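Long-range contacts in RsfP (Uncultured bacterium, PDB 4GLJ), which probably cleaves 5'-methylthioadenosine with phosphate, releasing adenine and 5-methylthioribose 1-phosphate, and binds the dye rhodamine B: residues A13-I18 / G89-V94; P114-D119 / A140-P145; K122-T127 / Y171-G176. All coordinates share one frame; numbering follows the deposited sequence.

Contact 1 (A13-I18 / G89-V94); sequences AADIAI and GVRYIV
Ala17 sets its CB against both methyls of Val90, CG1 at 3.7 Å and CG2 a little farther, in the apolar centre where two parallel strands of the phosphorylase-superfamily sheet begin side by side. CG1 of Val90 lies anti to its backbone N (chi1 169°), which turns both methyls to Ala17. Ile93 adds its CG1 on the same face, and Leu85 of helix 78-87 packs over all three residues. On the other face Ile16, Ile18, Tyr92 and Val94 meet helix 237-263 or each other; CD1 of Ile18 lies 3.8 Å from CB of Val94, the two side chains running alongside one another.

The backbones are joined in regular parallel fashion, Ala17 N giving to Tyr92 O and Ala17 O taking Val94 N at 3.0 Å. One step earlier the ladder is modified: Asp15 O accepts two amides, Arg91 N from above the carbonyl plane at 2.8 Å and Tyr92 N within that plane at 3.0 Å, so the chain is gripped twice just where the strands start.

The polar edge lies beyond. In one of its two conformers Arg91 forms a salt bridge, NH1 to Asp15 OD1 at 2.8 Å, though its finer geometry is doubtful. OD2 meets the edge of the Tyr92 ring at CE2, 3.5 Å away, while the Tyr92 hydroxyl is bonded to Pro265 O. One water closes this end, donating to Asp15 OD1 and, at 2.7 Å, to the carbonyl O of Gly89, the first residue past helix 78-87, whose positive phi belongs to a Schellman motif.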
# COMPACT_ATOMS: atom_id res chain seq x y z
N ALA A 13 -1.52 -17.21 -33.23
CA ALA A 13 -1.26 -18.02 -32.07
C ALA A 13 0.24 -17.86 -31.82
O ALA A 13 1.01 -17.63 -32.76
CB ALA A 13 -1.64 -19.49 -32.33
N ALA A 14 0.66 -17.90 -30.57
CA ALA A 14 2.05 -17.88 -30.23
C ALA A 14 2.17 -18.59 -28.92
O ALA A 14 1.30 -18.53 -28.08
CB ALA A 14 2.59 -16.48 -30.12
N ASP A 15 3.24 -19.32 -28.77
CA ASP A 15 3.42 -20.09 -27.56
C ASP A 15 4.22 -19.24 -26.57
O ASP A 15 4.26 -19.55 -25.37
CB ASP A 15 4.24 -21.29 -27.98
CG ASP A 15 4.43 -22.31 -26.90
OD1 ASP A 15 3.41 -22.76 -26.33
OD2 ASP A 15 5.61 -22.71 -26.66
N ILE A 16 4.92 -18.25 -27.10
CA ILE A 16 5.95 -17.52 -26.37
C ILE A 16 5.73 -16.02 -26.59
O ILE A 16 5.44 -15.62 -27.74
CB ILE A 16 7.36 -17.82 -26.94
CG1 ILE A 16 7.66 -19.32 -26.85
CG2 ILE A 16 8.44 -16.99 -26.15
CD1 ILE A 16 8.87 -19.74 -27.72
N ALA A 17 5.82 -15.22 -25.52
CA ALA A 17 5.67 -13.77 -25.59
C ALA A 17 6.78 -13.07 -24.90
O ALA A 17 7.30 -13.52 -23.87
CB ALA A 17 4.31 -13.35 -25.04
N ILE A 18 7.18 -11.94 -25.47
CA ILE A 18 8.14 -11.09 -24.84
C ILE A 18 7.39 -9.79 -24.48
O ILE A 18 6.75 -9.16 -25.35
CB ILE A 18 9.27 -10.75 -25.80
CG1 ILE A 18 9.91 -12.03 -26.41
CG2 ILE A 18 10.31 -9.81 -25.18
CD1 ILE A 18 10.50 -12.95 -25.33
N GLY A 89 -2.72 -17.95 -26.86
CA GLY A 89 -2.23 -19.27 -26.47
C GLY A 89 -0.84 -19.28 -25.89
O GLY A 89 -0.17 -20.31 -25.82
N VAL A 90 -0.37 -18.12 -25.44
CA VAL A 90 0.98 -18.01 -24.90
C VAL A 90 1.07 -18.86 -23.64
O VAL A 90 0.19 -18.82 -22.77
CB VAL A 90 1.29 -16.51 -24.57
CG1 VAL A 90 2.58 -16.33 -23.77
CG2 VAL A 90 1.32 -15.72 -25.90
N ARG A 91 2.13 -19.64 -23.57
CA ARG A 91 2.39 -20.53 -22.47
C ARG A 91 3.62 -20.04 -21.71
O ARG A 91 3.83 -20.43 -20.57
CB ARG A 91 2.64 -21.94 -23.03
CG ARG A 91 1.39 -22.50 -23.73
CD ARG A 91 1.69 -23.76 -24.52
NE ARG A 91 2.34 -24.74 -23.67
CZ ARG A 91 3.48 -25.34 -23.94
NH1 ARG A 91 4.13 -25.14 -25.07
NH2 ARG A 91 3.95 -26.16 -23.04
N TYR A 92 4.42 -19.21 -22.38
CA TYR A 92 5.67 -18.71 -21.76
C TYR A 92 5.80 -17.23 -22.00
O TYR A 92 5.67 -16.79 -23.10
CB TYR A 92 6.95 -19.35 -22.31
CG TYR A 92 6.95 -20.91 -22.23
CD1 TYR A 92 7.28 -21.58 -21.03
CD2 TYR A 92 6.52 -21.67 -23.32
CE1 TYR A 92 7.28 -22.98 -20.96
CE2 TYR A 92 6.49 -23.08 -23.28
CZ TYR A 92 6.89 -23.71 -22.10
OH TYR A 92 6.87 -25.08 -22.07
N ILE A 93 6.06 -16.47 -20.92
CA ILE A 93 6.39 -15.01 -21.04
C ILE A 93 7.78 -14.73 -20.48
O ILE A 93 8.11 -15.20 -19.39
CB ILE A 93 5.38 -14.12 -20.23
CG1 ILE A 93 4.01 -14.24 -20.91
CG2 ILE A 93 5.84 -12.65 -20.21
CD1 ILE A 93 2.88 -13.57 -20.10
N VAL A 94 8.56 -13.97 -21.24
CA VAL A 94 9.76 -13.36 -20.73
C VAL A 94 9.49 -11.86 -20.65
O VAL A 94 9.28 -11.19 -21.62
CB VAL A 94 11.02 -13.61 -21.60
CG1 VAL A 94 12.26 -12.92 -20.96
CG2 VAL A 94 11.28 -15.12 -21.67
O HOH W 1 0.84 -22.14 -27.55

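Contact 2 (P114-D119 / A140-P145); sequences PDQMID and ADPLCP
The loop that leads into helix 145-157 folds back here over strand 111-119, just past the corner the strand turns at Asp115. Leu143 packs at that corner: its CD1 lies 3.8 Å from the ring CG of Pro114 and also touches CG of Met117, in one of the two conformers of that methionine. In this conformer the Met117 side chain lies crosswise to Leu143, and the second leucine methyl, CD2, is near the sulfur SD. Pro142 comes next to it, running antiparallel to Met117, ring CG against Met117 CG. Leu143 also touches Tyr214 and Thr216 of strand 213-221, and Met117 touches Met201 of helix 200-209, so the loop is packed onto the central sheet of the phosphorylase-superfamily fold before its helix starts at the N-cap Cys144.

Gln116 takes the polar share. Its CB heads away from the loop, but the chain bends at chi2 (-61°) and brings the amide back across Pro142 CD, where NE2 donates to Ala140 O at 2.9 Å. The bond is nearly straight, 165° at the hydrogen, and lies both in the carbonyl plane and in the plane of the amide. That amide is held at its other end too, since OE1 accepts from Ala183 N of the second subunit, whose Arg182 forms a salt bridge with Asp141. The side chain of Ala140 comes within about 4 Å of a bound rhodamine B. Between the backbones a water donates to Asp115 O and, at 2.6 Å, to Leu143 O.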
# COMPACT_ATOMS: atom_id res chain seq x y z
N PRO A 114 15.99 -12.59 -11.60
CA PRO A 114 15.58 -12.79 -10.18
C PRO A 114 14.80 -14.09 -10.00
O PRO A 114 14.26 -14.66 -11.00
CB PRO A 114 14.67 -11.57 -9.93
CG PRO A 114 14.16 -11.20 -11.31
CD PRO A 114 15.39 -11.40 -12.20
N ASP A 115 14.81 -14.63 -8.78
CA ASP A 115 13.99 -15.77 -8.54
C ASP A 115 12.87 -15.37 -7.56
O ASP A 115 11.93 -16.14 -7.36
CB ASP A 115 14.83 -16.96 -8.01
CG ASP A 115 15.47 -16.67 -6.65
OD1 ASP A 115 15.78 -15.51 -6.31
OD2 ASP A 115 15.68 -17.62 -5.90
N GLN A 116 12.95 -14.16 -6.95
CA GLN A 116 11.92 -13.81 -5.98
C GLN A 116 11.48 -12.41 -6.27
O GLN A 116 12.17 -11.64 -6.98
CB GLN A 116 12.46 -13.95 -4.53
CG GLN A 116 12.42 -15.41 -3.98
CD GLN A 116 10.95 -15.93 -3.95
OE1 GLN A 116 10.05 -15.15 -3.71
NE2 GLN A 116 10.73 -17.22 -4.25
N MET A 117 10.38 -12.01 -5.63
CA MET A 117 9.80 -10.68 -5.87
C MET A 117 9.11 -10.26 -4.61
O MET A 117 8.65 -11.13 -3.80
CB MET A 117 8.72 -10.76 -6.93
CG MET A 117 9.24 -11.05 -8.30
SD MET A 117 7.86 -11.20 -9.41
CE MET A 117 7.73 -9.54 -10.06
N ILE A 118 9.04 -8.95 -4.37
CA ILE A 118 8.24 -8.45 -3.23
C ILE A 118 7.35 -7.35 -3.84
O ILE A 118 7.87 -6.47 -4.50
CB ILE A 118 9.16 -7.85 -2.15
CG1 ILE A 118 10.08 -8.98 -1.51
CG2 ILE A 118 8.24 -7.07 -1.19
CD1 ILE A 118 11.09 -8.55 -0.46
N ASP A 119 6.02 -7.46 -3.66
CA ASP A 119 5.10 -6.52 -4.25
C ASP A 119 4.82 -5.38 -3.30
O ASP A 119 4.04 -5.52 -2.36
CB ASP A 119 3.80 -7.21 -4.63
CG ASP A 119 2.87 -6.29 -5.42
OD1 ASP A 119 3.23 -5.14 -5.71
OD2 ASP A 119 1.75 -6.77 -5.76
N ALA A 140 4.44 -18.49 -4.26
CA ALA A 140 5.64 -18.85 -3.44
C ALA A 140 6.91 -18.72 -4.30
O ALA A 140 7.95 -18.11 -3.87
CB ALA A 140 5.54 -20.27 -2.86
N ASP A 141 6.85 -19.31 -5.50
CA ASP A 141 7.93 -19.13 -6.47
C ASP A 141 7.38 -18.25 -7.63
O ASP A 141 6.67 -18.77 -8.54
CB ASP A 141 8.50 -20.51 -6.93
CG ASP A 141 8.99 -21.33 -5.77
OD1 ASP A 141 9.99 -20.93 -5.14
OD2 ASP A 141 8.33 -22.33 -5.41
N PRO A 142 7.62 -16.92 -7.56
CA PRO A 142 6.77 -16.16 -8.43
C PRO A 142 7.27 -16.04 -9.90
O PRO A 142 6.55 -15.45 -10.69
CB PRO A 142 6.78 -14.73 -7.80
CG PRO A 142 8.19 -14.69 -7.22
CD PRO A 142 8.32 -16.05 -6.56
N LEU A 143 8.50 -16.51 -10.16
CA LEU A 143 9.20 -16.41 -11.45
C LEU A 143 9.63 -17.84 -11.77
O LEU A 143 10.34 -18.45 -10.98
CB LEU A 143 10.43 -15.53 -11.28
CG LEU A 143 10.04 -14.08 -10.89
CD1 LEU A 143 11.13 -13.26 -10.24
CD2 LEU A 143 9.32 -13.36 -12.05
N CYS A 144 9.13 -18.38 -12.86
CA CYS A 144 9.22 -19.82 -13.19
C CYS A 144 10.67 -20.19 -13.29
O CYS A 144 11.37 -19.67 -14.14
CB CYS A 144 8.49 -20.15 -14.53
SG CYS A 144 8.77 -21.80 -15.26
N PRO A 145 11.14 -21.11 -12.43
CA PRO A 145 12.59 -21.46 -12.47
C PRO A 145 13.03 -22.14 -13.79
O PRO A 145 14.19 -22.04 -14.13
CB PRO A 145 12.74 -22.48 -11.32
CG PRO A 145 11.37 -22.86 -10.89
CD PRO A 145 10.41 -21.80 -11.36
O HOH W 2 10.54 -18.29 -8.43

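Contact 3 (K122-T127 / Y171-G176); sequences KQRVST and YVCIEG
Glu175 reaches the loop 122-127 with its carboxylate, and OE1 takes two consecutive backbone amides, Lys122 N at 2.8 Å and Gln123 N at 3.0 Å. The first arrives nearly along the C-O axis, the second from above the carboxylate plane. CG stands anti to the backbone N (chi1 -176°) and the chain then bends at chi2, carrying the acid from the turn after strand 169-173 of the phosphorylase-superfamily sheet to the loop after strand 111-119. OE2 turns to Arg124, whose extended side chain comes from the opposite direction. In a salt bridge NE gives to OE2 at 2.9 Å; OE2 lies in the guanidinium plane but is met from above its own carboxylate plane, the two planes 77° apart. NH2 makes weak bonds to OE2 and to Glu175 O, the latter at the guanidinium edge, and NH1 is bonded to Met198 O. Ser74 OG is a further partner of OE2. The loop borders the trimer interface, where Gln123 NE2 bonds Arg124 O of the third subunit, and Ile174 touches bound rhodamine B. Two amides, an arginine and a hydroxyl together largely fix the carboxylate's position and rotation, tying loop to turn.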
# COMPACT_ATOMS: atom_id res chain seq x y z
N LYS A 122 0.82 -0.27 -4.82
CA LYS A 122 -0.27 0.20 -3.94
C LYS A 122 -1.59 0.25 -4.62
O LYS A 122 -2.66 -0.11 -4.03
CB LYS A 122 0.12 1.60 -3.45
CG LYS A 122 1.38 1.60 -2.55
CD LYS A 122 1.84 3.04 -2.31
CE LYS A 122 3.16 3.09 -1.48
NZ LYS A 122 3.40 4.43 -0.89
N GLN A 123 -1.56 0.70 -5.88
CA GLN A 123 -2.78 1.13 -6.54
C GLN A 123 -3.14 0.38 -7.80
O GLN A 123 -3.89 0.87 -8.62
CB GLN A 123 -2.66 2.64 -6.84
CG GLN A 123 -2.71 3.42 -5.53
CD GLN A 123 -2.11 4.82 -5.61
OE1 GLN A 123 -2.05 5.44 -6.71
NE2 GLN A 123 -1.76 5.39 -4.41
N ARG A 124 -2.69 -0.83 -7.95
CA ARG A 124 -2.91 -1.56 -9.16
C ARG A 124 -3.86 -2.71 -8.95
O ARG A 124 -3.83 -3.29 -7.92
CB ARG A 124 -1.58 -2.04 -9.70
CG ARG A 124 -0.68 -0.90 -10.06
CD ARG A 124 0.72 -1.36 -10.16
NE ARG A 124 1.66 -0.28 -10.17
CZ ARG A 124 2.86 -0.38 -10.67
NH1 ARG A 124 3.24 -1.50 -11.20
NH2 ARG A 124 3.67 0.63 -10.63
N VAL A 125 -4.73 -2.99 -9.91
CA VAL A 125 -5.61 -4.11 -9.71
C VAL A 125 -4.71 -5.32 -9.90
O VAL A 125 -4.09 -5.47 -10.95
CB VAL A 125 -6.75 -4.12 -10.74
CG1 VAL A 125 -7.66 -5.38 -10.51
CG2 VAL A 125 -7.50 -2.82 -10.60
N SER A 126 -4.67 -6.24 -8.92
CA SER A 126 -3.60 -7.25 -8.98
C SER A 126 -4.15 -8.70 -9.08
O SER A 126 -3.42 -9.68 -8.84
CB SER A 126 -2.67 -7.08 -7.76
OG SER A 126 -3.51 -7.16 -6.59
N THR A 127 -5.39 -8.82 -9.53
CA THR A 127 -6.04 -10.13 -9.74
C THR A 127 -7.13 -9.97 -10.77
O THR A 127 -7.68 -8.87 -11.01
CB THR A 127 -6.65 -10.67 -8.42
OG1 THR A 127 -7.25 -11.95 -8.63
CG2 THR A 127 -7.73 -9.73 -7.86
N TYR A 171 13.53 -9.09 -6.60
CA TYR A 171 13.06 -7.84 -7.28
C TYR A 171 12.01 -7.22 -6.38
O TYR A 171 11.00 -7.83 -6.10
CB TYR A 171 12.42 -8.22 -8.63
CG TYR A 171 11.78 -7.13 -9.51
CD1 TYR A 171 10.57 -6.44 -9.14
CD2 TYR A 171 12.30 -6.85 -10.78
CE1 TYR A 171 9.96 -5.48 -10.01
CE2 TYR A 171 11.66 -5.92 -11.65
CZ TYR A 171 10.51 -5.23 -11.25
OH TYR A 171 9.94 -4.35 -12.20
N VAL A 172 12.23 -5.96 -5.96
CA VAL A 172 11.16 -5.31 -5.20
C VAL A 172 10.47 -4.38 -6.21
O VAL A 172 11.13 -3.60 -6.88
CB VAL A 172 11.67 -4.56 -3.93
CG1 VAL A 172 12.71 -3.53 -4.30
CG2 VAL A 172 10.48 -3.80 -3.29
N CYS A 173 9.12 -4.43 -6.25
CA CYS A 173 8.37 -3.64 -7.19
C CYS A 173 7.69 -2.54 -6.41
O CYS A 173 6.91 -2.84 -5.55
CB CYS A 173 7.28 -4.48 -7.84
SG CYS A 173 6.66 -3.65 -9.37
N ILE A 174 7.92 -1.29 -6.83
CA ILE A 174 7.30 -0.16 -6.14
C ILE A 174 6.31 0.49 -7.09
O ILE A 174 6.30 0.21 -8.33
CB ILE A 174 8.38 0.86 -5.66
CG1 ILE A 174 9.12 1.51 -6.87
CG2 ILE A 174 9.34 0.22 -4.61
CD1 ILE A 174 9.88 2.80 -6.47
N GLU A 175 5.47 1.33 -6.52
CA GLU A 175 4.39 1.96 -7.26
C GLU A 175 4.94 2.97 -8.30
O GLU A 175 4.46 2.98 -9.40
CB GLU A 175 3.42 2.68 -6.28
CG GLU A 175 2.19 3.30 -6.96
CD GLU A 175 1.43 2.23 -7.77
OE1 GLU A 175 1.06 1.20 -7.17
OE2 GLU A 175 1.17 2.36 -9.03
N GLY A 176 5.91 3.80 -7.91
CA GLY A 176 6.44 4.82 -8.84
C GLY A 176 5.44 5.98 -8.81
O GLY A 176 4.53 5.98 -7.97

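How the contacts relate
All three contacts are buried and reach the same sheet, but at different places. Contact 1 joins two parallel neighbouring strands through backbone bonds and apolar side chains, with a charged pair at its outer end, and no other subunit touches it. Contacts 2 and 3 lie toward the trimer interface and the rhodamine B sites. They touch each other through strands 111-119 and 169-173, which are neighbours in the sheet and probably hydrogen-bonded at Tyr171. Each adds a loop to one of these strands: contact 2 mainly with apolar side chains and one amide bond, contact 3 almost wholly with a carboxylate. Contacts 1 and 3, about 23 Å apart between centres, lie on opposite sides of the chain's centre.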